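Putative sarcosine dimethylglycine methyltransferase (Galdieria sulphuraria, PDB 2O57) probably transfers methyl groups from S-adenosylmethionine to sarcosine or dimethylglycine. Local coordinates at residues A[44-49]-A[155-160]. Numbering follows the deposited sequence.
Sequences DIHVGL and WSQDAF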
loop_
_atom_site.group_PDB
_atom_site.type_symbol
_atom_site.label_atom_id
_atom_site.label_comp_id
_atom_site.label_asym_id
_atom_site.label_seq_id
_atom_site.Cartn_x
_atom_site.Cartn_y
_atom_site.Cartn_z
ATOM N N ASP A 44 1.439 5.871 -21.262
ATOM C CA ASP A 44 2.418 4.954 -20.675
ATOM C C ASP A 44 1.800 3.926 -19.738
ATOM O O ASP A 44 0.924 4.273 -18.946
ATOM C CB ASP A 44 3.469 5.735 -19.910
ATOM C CG ASP A 44 4.188 6.734 -20.776
ATOM O OD1 ASP A 44 5.316 6.453 -21.212
ATOM O OD2 ASP A 44 3.625 7.790 -21.023
ATOM N N ILE A 45 2.301 2.700 -19.855
ATOM C CA ILE A 45 2.026 1.553 -18.977
ATOM C C ILE A 45 3.071 1.380 -17.867
ATOM O O ILE A 45 4.299 1.394 -18.115
ATOM C CB ILE A 45 1.992 0.237 -19.839
ATOM C CG1 ILE A 45 0.918 0.333 -20.925
ATOM C CG2 ILE A 45 1.841 -1.073 -18.954
ATOM C CD1 ILE A 45 -0.563 0.454 -20.381
ATOM N N HIS A 46 2.587 1.114 -16.656
ATOM C CA HIS A 46 3.446 0.741 -15.544
ATOM C C HIS A 46 2.769 -0.436 -14.849
ATOM O O HIS A 46 1.663 -0.831 -15.258
ATOM C CB HIS A 46 3.645 1.907 -14.549
ATOM C CG HIS A 46 4.122 3.170 -15.206
ATOM N ND1 HIS A 46 3.253 4.127 -15.679
ATOM C CD2 HIS A 46 5.367 3.589 -15.536
ATOM C CE1 HIS A 46 3.942 5.110 -16.237
ATOM N NE2 HIS A 46 5.232 4.807 -16.169
ATOM N N VAL A 47 3.428 -0.986 -13.829
ATOM C CA VAL A 47 2.887 -2.170 -13.143
ATOM C C VAL A 47 1.467 -1.872 -12.677
ATOM O O VAL A 47 1.240 -0.864 -12.069
ATOM C CB VAL A 47 3.791 -2.665 -12.025
ATOM C CG1 VAL A 47 3.193 -3.892 -11.332
ATOM C CG2 VAL A 47 5.206 -3.035 -12.606
ATOM N N GLY A 48 0.526 -2.752 -13.020
ATOM C CA GLY A 48 -0.887 -2.524 -12.814
ATOM C C GLY A 48 -1.438 -3.070 -11.502
ATOM O O GLY A 48 -0.813 -3.911 -10.852
ATOM N N LEU A 49 -2.622 -2.583 -11.145
ATOM C CA LEU A 49 -3.426 -3.168 -10.075
ATOM C C LEU A 49 -4.531 -4.005 -10.772
ATOM O O LEU A 49 -5.419 -3.456 -11.429
ATOM C CB LEU A 49 -4.000 -2.066 -9.160
ATOM C CG LEU A 49 -3.032 -1.180 -8.337
ATOM C CD1 LEU A 49 -3.882 -0.124 -7.566
ATOM C CD2 LEU A 49 -2.176 -2.070 -7.390
ATOM N N TRP A 155 6.803 12.756 -8.810
ATOM C CA TRP A 155 6.099 11.538 -9.182
ATOM C C TRP A 155 7.102 10.738 -9.974
ATOM O O TRP A 155 7.752 11.291 -10.902
ATOM C CB TRP A 155 4.939 11.936 -10.089
ATOM C CG TRP A 155 4.141 10.832 -10.809
ATOM C CD1 TRP A 155 4.481 10.174 -11.972
ATOM C CD2 TRP A 155 2.847 10.339 -10.437
ATOM N NE1 TRP A 155 3.468 9.307 -12.353
ATOM C CE2 TRP A 155 2.456 9.383 -11.426
ATOM C CE3 TRP A 155 1.969 10.623 -9.376
ATOM C CZ2 TRP A 155 1.224 8.702 -11.377
ATOM C CZ3 TRP A 155 0.735 9.940 -9.313
ATOM C CH2 TRP A 155 0.367 9.006 -10.333
ATOM N N SER A 156 7.267 9.458 -9.631
ATOM C CA SER A 156 8.168 8.609 -10.431
ATOM C C SER A 156 7.662 7.169 -10.433
ATOM O O SER A 156 7.656 6.508 -9.398
ATOM C CB SER A 156 9.590 8.689 -9.856
ATOM O OG SER A 156 10.499 7.967 -10.668
ATOM N N GLN A 157 7.288 6.662 -11.590
ATOM C CA GLN A 157 6.742 5.307 -11.690
ATOM C C GLN A 157 7.706 4.380 -12.415
ATOM O O GLN A 157 7.964 4.551 -13.629
ATOM C CB GLN A 157 5.418 5.337 -12.432
ATOM C CG GLN A 157 4.280 5.921 -11.615
ATOM C CD GLN A 157 3.002 5.994 -12.454
ATOM O OE1 GLN A 157 2.961 6.644 -13.497
ATOM N NE2 GLN A 157 1.976 5.331 -12.004
ATOM N N ASP A 158 8.268 3.452 -11.641
ATOM C CA ASP A 158 9.104 2.334 -12.139
ATOM C C ASP A 158 10.376 2.801 -12.844
ATOM O O ASP A 158 10.918 2.096 -13.677
ATOM C CB ASP A 158 8.277 1.416 -13.064
ATOM C CG ASP A 158 7.021 0.858 -12.363
ATOM O OD1 ASP A 158 6.927 0.962 -11.110
ATOM O OD2 ASP A 158 6.160 0.305 -13.075
ATOM N N ALA A 159 10.851 3.983 -12.489
ATOM C CA ALA A 159 12.044 4.551 -13.135
ATOM C C ALA A 159 13.343 4.332 -12.357
ATOM O O ALA A 159 14.423 4.304 -12.956
ATOM C CB ALA A 159 11.833 6.032 -13.357
ATOM N N PHE A 160 13.261 4.279 -11.026
ATOM C CA PHE A 160 14.472 4.220 -10.164
ATOM C C PHE A 160 15.187 2.867 -10.344
ATOM O O PHE A 160 16.400 2.781 -10.148
ATOM C CB PHE A 160 14.091 4.382 -8.679
ATOM C CG PHE A 160 13.796 5.819 -8.220
ATOM C CD1 PHE A 160 13.450 6.855 -9.114
ATOM C CD2 PHE A 160 13.879 6.124 -6.864
ATOM C CE1 PHE A 160 13.164 8.156 -8.642
ATOM C CE2 PHE A 160 13.606 7.402 -6.389
ATOM C CZ PHE A 160 13.247 8.433 -7.292
#
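V47 and D158 make the one hydrogen bond between segment 44-49, in the loop after helix 27-40, and the turn that follows strand 151-157: the backbone N of V47 donates a hydrogen bond to D158 OD2 at 3.1 Å, almost straight at 175° and reaching the oxygen almost head-on down its C-O bond. The same oxygen touches H46 CB at 3.3 Å and V47 CG2 at 3.5 Å. Beside it the H46 imidazole lies over Q157. Q157 CB sits under one ring face, 3.7 Å from the centroid, in a CH-pi contact, and OE1 comes up to the same face near CE1 and ND1 without a hydrogen bond to the ring. A chi1 of -53° swings the H46 ring to the backbone N side, opposite the carbonyl carbon, and so toward the strand end. Ring and amide planes are 35° apart. Q157 OE1 also takes a weak bond from W155 NE1 (2.9 Å). Further out, Q157 NE2 bonds D67 OD1, while D158 OD1 is gripped by T186 OG1 and W286 NE1, which helps fix the carboxylate for V47. The loop thus bridges helices 59-76 and 235-251, which pack on I45 and L49, to the C-terminal end of central strand 151-157, flanked by strands 85-89 and 181-190, while D44 bonds the backbone N of Y93 and G95 in the glycine-rich turn, probably the cofactor loop.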